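Local structure of sialidase B (Streptococcus pneumoniae serotype 4, 4XJW) at residues Gly228-Asp232 with Arg638-Leu643; Ser235-Ile239 with Asp262-Gln266; Ile255-Lys259 with Ile421-Thr425; Leu267-Pro271 with Ser385-Asp389; Ile366-Val372 with Pro403-Phe407. The protein catalyses the hydrolysis of alpha-(2->3)-, alpha-(2->6)- and alpha-(2->8)-glycosidic linkages of terminal sialic acid residues in oligosaccharides, glycoproteins and glycolipids. The protein carries 1 engineered substitution. All coordinates share one frame; numbering follows the deposited sequence.

Interaction 1: Gly228-Asp232 with Arg638-Leu643; sequences GGTHD and RNELHL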
# COMPACT_ATOMS: atom_id res chain seq x y z
N GLY A 228 -0.89 -12.27 1.30
CA GLY A 228 -1.98 -12.92 0.60
C GLY A 228 -2.70 -11.97 -0.35
O GLY A 228 -3.90 -11.69 -0.20
N GLY A 229 -1.97 -11.47 -1.33
CA GLY A 229 -2.49 -10.42 -2.18
C GLY A 229 -2.62 -9.13 -1.37
O GLY A 229 -2.04 -9.01 -0.29
N THR A 230 -3.40 -8.18 -1.87
CA THR A 230 -3.56 -6.88 -1.21
C THR A 230 -4.69 -6.83 -0.19
O THR A 230 -4.91 -5.79 0.43
CB THR A 230 -3.72 -5.75 -2.23
OG1 THR A 230 -4.76 -6.10 -3.17
CG2 THR A 230 -2.42 -5.50 -2.98
N HIS A 231 -5.41 -7.95 -0.00
CA HIS A 231 -6.57 -7.98 0.89
C HIS A 231 -6.28 -7.51 2.32
O HIS A 231 -5.22 -7.81 2.89
CB HIS A 231 -7.13 -9.40 1.01
CG HIS A 231 -7.64 -9.98 -0.27
ND1 HIS A 231 -8.50 -9.31 -1.11
CD2 HIS A 231 -7.42 -11.20 -0.83
CE1 HIS A 231 -8.78 -10.08 -2.15
NE2 HIS A 231 -8.14 -11.23 -2.00
N ASP A 232 -7.23 -6.79 2.91
CA ASP A 232 -7.18 -6.52 4.34
C ASP A 232 -7.30 -7.85 5.10
O ASP A 232 -7.71 -8.86 4.52
CB ASP A 232 -8.35 -5.65 4.81
CG ASP A 232 -8.37 -4.25 4.21
OD1 ASP A 232 -7.43 -3.87 3.50
OD2 ASP A 232 -9.38 -3.54 4.45
N ARG A 638 -12.14 -3.22 -7.59
CA ARG A 638 -11.99 -4.68 -7.66
C ARG A 638 -11.27 -5.13 -8.93
O ARG A 638 -11.06 -6.32 -9.14
CB ARG A 638 -13.36 -5.38 -7.53
CG ARG A 638 -14.03 -5.23 -6.17
CD ARG A 638 -13.08 -5.24 -4.97
NE ARG A 638 -12.75 -6.58 -4.46
CZ ARG A 638 -12.16 -6.82 -3.29
NH1 ARG A 638 -11.81 -5.82 -2.50
NH2 ARG A 638 -11.90 -8.07 -2.91
N ASN A 639 -10.90 -4.17 -9.79
CA ASN A 639 -10.08 -4.46 -10.96
C ASN A 639 -8.59 -4.26 -10.72
O ASN A 639 -7.78 -4.60 -11.58
CB ASN A 639 -10.50 -3.61 -12.16
CG ASN A 639 -10.01 -4.18 -13.49
OD1 ASN A 639 -10.36 -5.31 -13.84
ND2 ASN A 639 -9.21 -3.41 -14.22
N GLU A 640 -8.23 -3.69 -9.57
CA GLU A 640 -6.83 -3.35 -9.32
C GLU A 640 -6.26 -4.01 -8.07
O GLU A 640 -5.32 -3.49 -7.47
CB GLU A 640 -6.64 -1.82 -9.31
CG GLU A 640 -7.15 -1.16 -10.60
CD GLU A 640 -6.63 0.24 -10.87
OE1 GLU A 640 -5.85 0.78 -10.03
OE2 GLU A 640 -7.00 0.79 -11.93
N LEU A 641 -6.84 -5.14 -7.67
CA LEU A 641 -6.33 -5.94 -6.56
C LEU A 641 -5.00 -6.55 -6.93
O LEU A 641 -4.73 -6.81 -8.11
CB LEU A 641 -7.30 -7.09 -6.25
CG LEU A 641 -8.72 -6.66 -5.91
CD1 LEU A 641 -9.58 -7.89 -5.79
CD2 LEU A 641 -8.73 -5.90 -4.60
N HIS A 642 -4.14 -6.76 -5.94
CA HIS A 642 -2.96 -7.62 -6.09
C HIS A 642 -1.96 -7.10 -7.12
O HIS A 642 -1.51 -7.86 -8.01
CB HIS A 642 -3.37 -9.07 -6.42
CG HIS A 642 -4.54 -9.55 -5.61
ND1 HIS A 642 -4.71 -9.24 -4.28
CD2 HIS A 642 -5.63 -10.28 -5.98
CE1 HIS A 642 -5.85 -9.77 -3.85
NE2 HIS A 642 -6.41 -10.42 -4.86
N LEU A 643 -1.60 -5.83 -6.99
CA LEU A 643 -0.58 -5.22 -7.84
C LEU A 643 0.68 -5.05 -7.03
O LEU A 643 0.62 -4.63 -5.87
CB LEU A 643 -1.03 -3.84 -8.33
CG LEU A 643 -2.40 -3.74 -9.01
CD1 LEU A 643 -2.74 -2.30 -9.34
CD2 LEU A 643 -2.46 -4.60 -10.26
O HOH W 1 -9.31 -6.70 -1.20
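H642 and T230 grip each other by two reciprocal hydrogen bonds. The backbone N of T230 donates to H642 ND1 (2.9 Å), arriving within 7° of the imidazole plane; the backbone N of H642 returns a bond to T230 OG1 (2.9 Å). A chi1 of 51° sets that hydroxyl between the backbone N and the carbonyl carbon of T230, facing the H642 amide. G229, lacking a side chain, lets H642 ND1 come within 3.3 Å of its CA.

H231 packs against the same imidazole in a T-shaped stack: the CE1 edge of H642 lies over one face of the H231 ring, with the planes 87° apart and CE1 3.3 Å from H231 NE2. Further out, a water 2.7 Å from H231 ND1 accepts a weak bond from R638 NH1, while R638 NH2 is bound by N278.

T230 also lies close to R207, which probably binds substrate, and D232, the probable proton acceptor, follows H231. Because H642 ND1 accepts a hydrogen bond from T230 N while H642 NE2 is bonded to the carbonyl of K277, the ring is probably neutral and protonated on NE2, its rotation fixed from both nitrogens.

Interaction 2: Ser235-Ile239 with Asp262-Gln266; sequences SKINI and DYEEQ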
# COMPACT_ATOMS: atom_id res chain seq x y z
N SER A 235 -5.84 -12.22 6.81
CA SER A 235 -4.80 -12.52 5.84
C SER A 235 -3.53 -12.86 6.61
O SER A 235 -3.57 -13.03 7.84
CB SER A 235 -4.54 -11.31 4.94
OG SER A 235 -3.77 -11.67 3.81
N LYS A 236 -2.41 -12.95 5.91
CA LYS A 236 -1.11 -12.84 6.56
C LYS A 236 -0.56 -11.47 6.20
O LYS A 236 -0.35 -11.15 5.02
CB LYS A 236 -0.11 -13.93 6.16
CG LYS A 236 1.23 -13.72 6.89
CD LYS A 236 2.33 -14.68 6.45
CE LYS A 236 3.65 -14.28 7.12
NZ LYS A 236 3.54 -14.25 8.61
N ILE A 237 -0.36 -10.65 7.23
CA ILE A 237 0.23 -9.34 7.07
C ILE A 237 1.16 -9.08 8.24
O ILE A 237 0.80 -9.37 9.38
CB ILE A 237 -0.84 -8.23 7.05
CG1 ILE A 237 -1.91 -8.50 5.99
CG2 ILE A 237 -0.19 -6.85 6.88
CD1 ILE A 237 -3.17 -7.63 6.14
N ASN A 238 2.36 -8.54 7.96
CA ASN A 238 3.29 -8.09 8.99
C ASN A 238 3.46 -6.57 8.87
O ASN A 238 3.15 -6.01 7.83
CB ASN A 238 4.67 -8.75 8.80
CG ASN A 238 4.69 -10.24 9.14
OD1 ASN A 238 3.95 -10.71 9.99
ND2 ASN A 238 5.57 -10.98 8.47
N ILE A 239 3.98 -5.92 9.91
CA ILE A 239 4.35 -4.50 9.81
C ILE A 239 5.86 -4.40 9.59
O ILE A 239 6.63 -4.95 10.37
CB ILE A 239 3.98 -3.71 11.07
CG1 ILE A 239 2.49 -3.88 11.42
CG2 ILE A 239 4.32 -2.23 10.89
CD1 ILE A 239 1.52 -3.51 10.29
N ASP A 262 3.08 -18.03 12.41
CA ASP A 262 2.17 -19.15 12.20
C ASP A 262 2.07 -19.54 10.72
O ASP A 262 1.84 -20.71 10.40
CB ASP A 262 0.78 -18.88 12.81
CG ASP A 262 0.19 -17.51 12.43
OD1 ASP A 262 0.94 -16.51 12.37
OD2 ASP A 262 -1.05 -17.45 12.26
N TYR A 263 2.25 -18.56 9.83
CA TYR A 263 2.37 -18.82 8.40
C TYR A 263 3.73 -18.35 7.89
O TYR A 263 4.26 -17.34 8.36
CB TYR A 263 1.26 -18.12 7.64
CG TYR A 263 -0.05 -18.88 7.62
CD1 TYR A 263 -0.71 -19.19 8.80
CD2 TYR A 263 -0.61 -19.30 6.43
CE1 TYR A 263 -1.91 -19.88 8.80
CE2 TYR A 263 -1.83 -19.99 6.41
CZ TYR A 263 -2.46 -20.28 7.60
OH TYR A 263 -3.65 -20.98 7.61
N GLU A 264 4.28 -19.10 6.93
CA GLU A 264 5.55 -18.76 6.28
C GLU A 264 5.47 -17.42 5.55
O GLU A 264 4.43 -17.06 5.00
CB GLU A 264 5.94 -19.88 5.30
CG GLU A 264 7.25 -19.65 4.53
CD GLU A 264 7.43 -20.59 3.34
OE1 GLU A 264 6.47 -21.30 2.96
OE2 GLU A 264 8.54 -20.63 2.78
N GLU A 265 6.57 -16.67 5.54
CA GLU A 265 6.66 -15.47 4.72
C GLU A 265 6.93 -15.89 3.28
O GLU A 265 8.07 -16.20 2.92
CB GLU A 265 7.78 -14.56 5.24
CG GLU A 265 7.54 -14.02 6.64
CD GLU A 265 8.83 -13.91 7.45
OE1 GLU A 265 9.93 -14.03 6.86
OE2 GLU A 265 8.75 -13.70 8.68
N GLN A 266 5.88 -15.91 2.46
CA GLN A 266 5.99 -16.38 1.08
C GLN A 266 5.74 -15.26 0.09
O GLN A 266 4.77 -14.51 0.23
CB GLN A 266 4.95 -17.45 0.80
CG GLN A 266 5.26 -18.83 1.31
CD GLN A 266 4.08 -19.75 1.12
OE1 GLN A 266 3.25 -19.88 2.01
NE2 GLN A 266 4.00 -20.39 -0.04
O HOH W 2 1.36 -15.69 9.89
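K236, at the foot of strand 237-244, reaches Y263 and its neighbours with a chain stretched as far as CE, CG lying opposite the backbone N (chi1 180°), and bent only at the last torsion. Lysine suits the place: its methylenes can lie along a loop while its ammonium serves the oxygens there, and it also makes a cation-pi contact with Y227. D262 opens that loop and meets the lysine through water. This water accepts from K236 NZ (2.9 Å) and from the backbone N of Y263, and donates to D262 OD1 (2.6 Å).

At Y263 the contact becomes direct. Its carbonyl O receives a weak hydrogen bond from K236 NZ at 3.2 Å, and its CB passes K236 CD at 3.8 Å, the two side chains running in opposite directions. The Y263 ring stacks on Y384 and its hydroxyl binds E395. E264 offers its backbone, with O 3.5 Å from K236 CD, and sends its carboxylate to S385. E265 lays CG beside K236 CE (3.9 Å) and N238 ND2 (4.1 Å); its carboxylate stands nearly perpendicular to the N238 amide and forms a salt bridge with K259. Q266 turns to the backbone N of V386.

The loop thus lies between two sheets: strand 237-244, flanked by strands 219-226 and 255-256, on one side, and strand 377-387, met by Y263, E264 and Q266, on the other.

Interaction 3: Ile255-Lys259 with Ile421-Thr425; sequences IFAMK and IAMTT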
# COMPACT_ATOMS: atom_id res chain seq x y z
N ILE A 255 13.04 -4.07 7.91
CA ILE A 255 12.99 -5.04 9.00
C ILE A 255 11.54 -5.13 9.44
O ILE A 255 10.71 -4.32 9.01
CB ILE A 255 13.88 -4.64 10.20
CG1 ILE A 255 13.42 -3.31 10.83
CG2 ILE A 255 15.32 -4.61 9.77
CD1 ILE A 255 14.10 -2.98 12.16
N PHE A 256 11.23 -6.09 10.30
CA PHE A 256 9.88 -6.16 10.86
C PHE A 256 9.78 -5.46 12.20
O PHE A 256 10.66 -5.61 13.05
CB PHE A 256 9.38 -7.61 11.03
CG PHE A 256 9.27 -8.38 9.76
CD1 PHE A 256 8.35 -8.00 8.78
CD2 PHE A 256 10.05 -9.50 9.53
CE1 PHE A 256 8.24 -8.72 7.59
CE2 PHE A 256 9.95 -10.22 8.36
CZ PHE A 256 9.04 -9.83 7.38
N ALA A 257 8.71 -4.69 12.36
CA ALA A 257 8.33 -4.11 13.65
C ALA A 257 7.38 -5.03 14.41
O ALA A 257 7.46 -5.12 15.65
CB ALA A 257 7.71 -2.73 13.46
N MET A 258 6.46 -5.67 13.69
CA MET A 258 5.55 -6.66 14.27
C MET A 258 5.38 -7.79 13.28
O MET A 258 5.13 -7.55 12.09
CB MET A 258 4.17 -6.05 14.58
CG MET A 258 4.19 -4.94 15.63
SD MET A 258 2.52 -4.40 16.04
CE MET A 258 2.90 -3.03 17.13
N LYS A 259 5.51 -9.02 13.76
CA LYS A 259 5.39 -10.17 12.88
C LYS A 259 4.84 -11.37 13.64
O LYS A 259 4.99 -11.48 14.86
CB LYS A 259 6.74 -10.53 12.28
CG LYS A 259 7.67 -11.15 13.30
CD LYS A 259 8.96 -11.63 12.66
CE LYS A 259 8.63 -12.48 11.46
NZ LYS A 259 9.83 -13.06 10.80
N ILE A 421 -5.31 -3.55 19.73
CA ILE A 421 -4.24 -2.62 19.37
C ILE A 421 -3.00 -3.00 20.16
O ILE A 421 -3.09 -3.25 21.36
CB ILE A 421 -4.60 -1.15 19.68
CG1 ILE A 421 -5.82 -0.72 18.86
CG2 ILE A 421 -3.43 -0.21 19.36
CD1 ILE A 421 -6.26 0.73 19.11
N ALA A 422 -1.86 -3.05 19.48
CA ALA A 422 -0.60 -3.31 20.18
C ALA A 422 0.37 -2.18 19.92
O ALA A 422 0.21 -1.45 18.96
CB ALA A 422 -0.00 -4.61 19.75
N MET A 423 1.39 -2.10 20.77
CA MET A 423 2.44 -1.09 20.61
C MET A 423 3.80 -1.76 20.68
O MET A 423 3.97 -2.76 21.38
CB MET A 423 2.31 -0.02 21.69
CG MET A 423 2.69 -0.45 23.07
SD MET A 423 2.83 0.95 24.21
CE MET A 423 3.38 2.24 23.17
N THR A 424 4.76 -1.23 19.93
CA THR A 424 6.15 -1.61 20.09
C THR A 424 6.96 -0.33 20.14
O THR A 424 6.46 0.75 19.76
CB THR A 424 6.65 -2.55 18.96
OG1 THR A 424 8.02 -2.89 19.21
CG2 THR A 424 6.55 -1.88 17.58
N THR A 425 8.18 -0.43 20.65
CA THR A 425 9.07 0.72 20.75
C THR A 425 10.42 0.38 20.16
O THR A 425 10.79 -0.79 20.06
CB THR A 425 9.28 1.18 22.20
OG1 THR A 425 10.04 0.19 22.91
CG2 THR A 425 7.95 1.43 22.92
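M258 extends its thioether toward A422 and T424, bridging two blades of the beta-propeller expected of a family 33 sialidase. It stands in a classic beta bulge, A257 and M258 both facing I239 of the neighbouring strand, just where the chain after strand 255-256 turns a corner. Strand 420-426, on which T424 begins the second BNR repeat, belongs to the other blade.

Apolar packing does nearly all the work, and no hydrogen bond crosses. The M258 chain is straight beyond CG (chi2 -174°, chi3 -175°), which carries CE the full length of the side chain. The methyl rests 4.2 Å from A422 CB and 3.9 Å from T424 CG2. A long, unbranched methionine suits a contact between two sheets, and the small A422 lets its tip approach the strand backbone.

The second kind of contact is methyl against peptide. M258 CE lies 3.8 Å from T424 N, against the backbone between A422 and T424, whose CB atoms both point toward the other segment. In T424 the OG1 lies opposite the backbone N (chi1 -179°) and binds the carbonyl of E434, leaving the methyl to face the other blade. There T424 CG2 sits 3.9 Å from the carbonyl O of A257, while M258 CE comes to 3.6 Å from A422 O.

Interaction 4: Leu267-Pro271 with Ser385-Asp389; sequences LVYWP and SVDFD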
# COMPACT_ATOMS: atom_id res chain seq x y z
N LEU A 267 6.60 -15.19 -0.92
CA LEU A 267 6.43 -14.29 -2.05
C LEU A 267 5.53 -15.01 -3.05
O LEU A 267 5.99 -15.88 -3.80
CB LEU A 267 7.80 -13.95 -2.65
CG LEU A 267 7.99 -12.72 -3.53
CD1 LEU A 267 7.76 -11.46 -2.75
CD2 LEU A 267 9.39 -12.71 -4.15
N VAL A 268 4.24 -14.69 -3.04
CA VAL A 268 3.26 -15.41 -3.86
C VAL A 268 2.66 -14.48 -4.89
O VAL A 268 2.32 -13.33 -4.60
CB VAL A 268 2.12 -15.98 -2.99
CG1 VAL A 268 1.20 -16.87 -3.82
CG2 VAL A 268 2.68 -16.75 -1.81
N TYR A 269 2.54 -14.98 -6.12
CA TYR A 269 1.75 -14.30 -7.13
C TYR A 269 0.28 -14.59 -6.85
O TYR A 269 -0.18 -15.71 -7.06
CB TYR A 269 2.11 -14.79 -8.53
CG TYR A 269 1.14 -14.28 -9.56
CD1 TYR A 269 1.26 -12.99 -10.07
CD2 TYR A 269 0.07 -15.06 -9.99
CE1 TYR A 269 0.35 -12.50 -10.99
CE2 TYR A 269 -0.83 -14.58 -10.92
CZ TYR A 269 -0.69 -13.30 -11.42
OH TYR A 269 -1.60 -12.83 -12.34
N TRP A 270 -0.45 -13.60 -6.36
CA TRP A 270 -1.86 -13.79 -6.05
C TRP A 270 -2.68 -13.64 -7.32
O TRP A 270 -2.48 -12.70 -8.09
CB TRP A 270 -2.32 -12.78 -5.00
CG TRP A 270 -3.25 -13.39 -3.99
CD1 TRP A 270 -4.60 -13.21 -3.88
CD2 TRP A 270 -2.89 -14.36 -3.00
NE1 TRP A 270 -5.10 -13.97 -2.86
CE2 TRP A 270 -4.07 -14.69 -2.30
CE3 TRP A 270 -1.68 -14.95 -2.62
CZ2 TRP A 270 -4.07 -15.60 -1.23
CZ3 TRP A 270 -1.68 -15.85 -1.57
CH2 TRP A 270 -2.87 -16.17 -0.89
N PRO A 271 -3.61 -14.58 -7.56
CA PRO A 271 -4.39 -14.56 -8.81
C PRO A 271 -5.25 -13.31 -8.97
O PRO A 271 -5.85 -12.81 -8.00
CB PRO A 271 -5.25 -15.83 -8.70
CG PRO A 271 -5.31 -16.14 -7.23
CD PRO A 271 -3.98 -15.69 -6.67
N SER A 385 1.93 -23.12 5.11
CA SER A 385 2.32 -22.45 3.87
C SER A 385 1.09 -22.43 2.97
O SER A 385 0.16 -23.21 3.18
CB SER A 385 3.44 -23.21 3.18
OG SER A 385 4.69 -22.99 3.81
N VAL A 386 1.07 -21.56 1.97
CA VAL A 386 -0.05 -21.50 1.03
C VAL A 386 0.38 -21.78 -0.40
O VAL A 386 1.51 -21.52 -0.79
CB VAL A 386 -0.79 -20.14 1.11
CG1 VAL A 386 -1.21 -19.85 2.53
CG2 VAL A 386 0.07 -19.02 0.56
N ASP A 387 -0.54 -22.32 -1.20
CA ASP A 387 -0.26 -22.53 -2.62
C ASP A 387 -1.55 -22.60 -3.42
O ASP A 387 -2.64 -22.79 -2.87
CB ASP A 387 0.55 -23.82 -2.84
CG ASP A 387 -0.29 -25.07 -2.66
OD1 ASP A 387 -0.93 -25.50 -3.64
OD2 ASP A 387 -0.31 -25.61 -1.53
N PHE A 388 -1.42 -22.46 -4.74
CA PHE A 388 -2.54 -22.56 -5.66
C PHE A 388 -2.30 -23.71 -6.63
O PHE A 388 -2.88 -23.74 -7.71
CB PHE A 388 -2.71 -21.26 -6.45
CG PHE A 388 -3.29 -20.12 -5.66
CD1 PHE A 388 -4.66 -19.95 -5.58
CD2 PHE A 388 -2.46 -19.23 -4.99
CE1 PHE A 388 -5.21 -18.89 -4.85
CE2 PHE A 388 -2.99 -18.19 -4.26
CZ PHE A 388 -4.37 -18.02 -4.19
N ASP A 389 -1.44 -24.65 -6.25
CA ASP A 389 -1.08 -25.76 -7.13
C ASP A 389 -2.26 -26.63 -7.56
O ASP A 389 -2.23 -27.26 -8.63
CB ASP A 389 -0.00 -26.64 -6.49
CG ASP A 389 1.31 -25.90 -6.28
OD1 ASP A 389 1.41 -24.74 -6.73
OD2 ASP A 389 2.23 -26.48 -5.66
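F388 sets its ring against W270, P271 and V268, with P271 over a face and the other two at the edge. From CB the side chain leaves with CG opposite the carbonyl carbon (chi1 -74°), which carries the ring across to the loop. CE1 lies beside P271 CG at 3.6 Å. On the other rim, CE2 meets W270 CZ3 at 3.8 Å and, more loosely, V268 CG1 at 4.4 Å. At the tip, CZ has P271 CD 3.4 Å away and W270 CE2 close by.

Two kinds of aromatic contact therefore share one phenyl group. The pyrrolidine of P271 covers a face of F388 in a CH-pi contact, its CD 27° off the ring normal, as suits proline, whose CH groups next to the amide nitrogen are slightly polarised. The edge of F388 at the same time points into the face of the W270 six-membered ring, a T-shaped stack with planes at 85°. P271 CD and F388 CZ both lie over that indole face.

F388 follows the end of strand 377-387, part of the antiparallel sheet inserted in the chain between propeller strands 301-308 and 420-426. An Asx turn marks this end: D387 OD1 accepts from the backbone N of D389 with its anti lone pair (2.8 Å), and also pairs with R394.

Two residues before F388, V386 faces the same loop. Its CG2 touches V268 CG2 at 4.2 Å and approaches W270 CZ3 near the indole plane. The polar edge of W270 is engaged elsewhere, NE1 donating to the carbonyl of S279.

Interaction 5: Ile366-Val372 with Pro403-Phe407; sequences INDKYEV and PMNVF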
# COMPACT_ATOMS: atom_id res chain seq x y z
N ILE A 366 2.49 -17.30 29.90
CA ILE A 366 2.64 -16.61 28.63
C ILE A 366 3.86 -15.69 28.75
O ILE A 366 3.96 -14.93 29.70
CB ILE A 366 1.39 -15.76 28.32
CG1 ILE A 366 0.12 -16.61 28.40
CG2 ILE A 366 1.51 -15.09 26.97
CD1 ILE A 366 0.07 -17.76 27.40
N ASN A 367 4.78 -15.76 27.79
CA ASN A 367 5.95 -14.87 27.82
C ASN A 367 5.66 -13.51 27.17
O ASN A 367 4.51 -13.21 26.84
CB ASN A 367 7.21 -15.55 27.25
CG ASN A 367 7.12 -15.83 25.74
OD1 ASN A 367 6.25 -15.32 25.05
ND2 ASN A 367 8.05 -16.65 25.25
N ASP A 368 6.69 -12.70 26.97
CA ASP A 368 6.48 -11.38 26.37
C ASP A 368 6.18 -11.46 24.87
O ASP A 368 5.67 -10.51 24.29
CB ASP A 368 7.65 -10.43 26.64
CG ASP A 368 7.40 -9.03 26.09
OD1 ASP A 368 6.22 -8.57 26.07
OD2 ASP A 368 8.38 -8.38 25.64
N LYS A 369 6.48 -12.60 24.25
CA LYS A 369 6.15 -12.75 22.84
C LYS A 369 4.72 -13.28 22.66
O LYS A 369 4.30 -13.59 21.53
CB LYS A 369 7.16 -13.65 22.13
CG LYS A 369 8.61 -13.26 22.36
CD LYS A 369 9.54 -13.98 21.40
CE LYS A 369 10.95 -14.10 21.96
NZ LYS A 369 11.89 -14.71 20.96
N TYR A 370 3.97 -13.36 23.76
CA TYR A 370 2.62 -13.93 23.77
C TYR A 370 2.63 -15.41 23.40
O TYR A 370 1.65 -15.96 22.88
CB TYR A 370 1.64 -13.13 22.91
CG TYR A 370 1.26 -11.83 23.56
CD1 TYR A 370 2.04 -10.70 23.39
CD2 TYR A 370 0.14 -11.75 24.39
CE1 TYR A 370 1.71 -9.51 24.01
CE2 TYR A 370 -0.20 -10.56 25.01
CZ TYR A 370 0.60 -9.45 24.81
OH TYR A 370 0.28 -8.25 25.42
N GLU A 371 3.76 -16.05 23.69
CA GLU A 371 3.94 -17.48 23.44
C GLU A 371 3.61 -18.30 24.67
O GLU A 371 3.80 -17.85 25.81
CB GLU A 371 5.37 -17.74 22.96
CG GLU A 371 5.67 -17.09 21.61
CD GLU A 371 7.15 -16.93 21.31
OE1 GLU A 371 7.98 -17.29 22.18
OE2 GLU A 371 7.48 -16.44 20.21
N VAL A 372 3.11 -19.52 24.46
CA VAL A 372 2.67 -20.38 25.55
C VAL A 372 3.79 -21.27 26.07
O VAL A 372 4.47 -21.95 25.30
CB VAL A 372 1.51 -21.30 25.10
CG1 VAL A 372 1.04 -22.17 26.26
CG2 VAL A 372 0.36 -20.47 24.55
N PRO A 403 7.22 -21.37 17.74
CA PRO A 403 6.63 -21.23 19.07
C PRO A 403 5.13 -21.01 19.04
O PRO A 403 4.64 -20.27 18.19
CB PRO A 403 7.31 -19.97 19.62
CG PRO A 403 8.62 -19.94 18.94
CD PRO A 403 8.38 -20.47 17.56
N MET A 404 4.43 -21.64 19.97
CA MET A 404 2.97 -21.54 20.05
C MET A 404 2.60 -20.17 20.57
O MET A 404 3.02 -19.77 21.65
CB MET A 404 2.41 -22.62 20.98
CG MET A 404 0.91 -22.55 21.22
SD MET A 404 0.39 -23.81 22.40
CE MET A 404 0.67 -25.29 21.41
N ASN A 405 1.79 -19.45 19.79
CA ASN A 405 1.37 -18.09 20.16
C ASN A 405 -0.15 -18.08 20.37
O ASN A 405 -0.89 -18.72 19.62
CB ASN A 405 1.78 -17.12 19.05
CG ASN A 405 1.62 -15.67 19.44
OD1 ASN A 405 0.52 -15.20 19.67
ND2 ASN A 405 2.73 -14.95 19.51
N VAL A 406 -0.61 -17.33 21.37
CA VAL A 406 -2.03 -17.31 21.70
C VAL A 406 -2.89 -16.68 20.61
O VAL A 406 -4.12 -16.79 20.65
CB VAL A 406 -2.31 -16.63 23.06
CG1 VAL A 406 -1.65 -17.39 24.19
CG2 VAL A 406 -1.87 -15.16 23.03
N PHE A 407 -2.26 -16.03 19.64
CA PHE A 407 -2.97 -15.46 18.49
C PHE A 407 -3.12 -16.45 17.32
O PHE A 407 -3.73 -16.11 16.29
CB PHE A 407 -2.26 -14.18 18.03
CG PHE A 407 -2.56 -12.98 18.89
CD1 PHE A 407 -1.81 -12.72 20.03
CD2 PHE A 407 -3.61 -12.13 18.56
CE1 PHE A 407 -2.10 -11.62 20.82
CE2 PHE A 407 -3.91 -11.03 19.36
CZ PHE A 407 -3.15 -10.78 20.48
O HOH W 3 5.38 -15.79 18.65
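Y370 and V372 bracket M404 and V406 with two backbone hydrogen bonds around the bridged pair E371 and N405. V406 N donates to Y370 O (3.0 Å) almost in line with the carbonyl, and V372 N donates to M404 O (2.8 Å), an oxygen that E371 CA also approaches at 3.0 Å.

Apolar side chains pack beside these bonds. V406 CG1 takes I366 CD1 and V372 CG2, each at 3.7 Å, while M404 SD lies 3.9 Å from V372 CB. The E371 side chain runs alongside the P403 ring, pointing the same way.

The next shell fixes the turn. N367 starts a type I turn ending at Y370, and its OD1 accepts from the backbone N of E371 from above the amide plane. N367 ND2 holds E371 OE1 at 3.1 Å, leaving E371 OE2 to a water shared with N405 ND2. The OD1 of N405 accepts from F407 N on a lone pair, closing an Asx turn. Farther out, Y370 OH binds the backbone of L438.

Asparagine suits both turns because OD1 can accept from backbone N-H groups while ND2 donates elsewhere: to the E371 carboxylate from N367, to water from N405. Hydrogen bonds from N367 and the water would probably stabilise the negative charge of E371.

All five contacts are largely buried, but they range from interaction 1, about 10 Å from the chain's centre and holding the probable proton acceptor D232, to interaction 5, about 29 Å out on the inserted sheet. Interactions 2 and 3 use neighbouring strands, 237-244 and 255-256, of one sheet and are joined by the K259 to E265 salt bridge. Interaction 4 adjoins both interaction 1, through W270 against H642, and interaction 2, through E264 with S385. Chemistry follows place: paired histidine and threonine bonds near the active site, lysine and water in interaction 2, methyl packing between blades in interaction 3, aromatic stacking in interaction 4, and backbone bridging with asparagine-held turns in interaction 5.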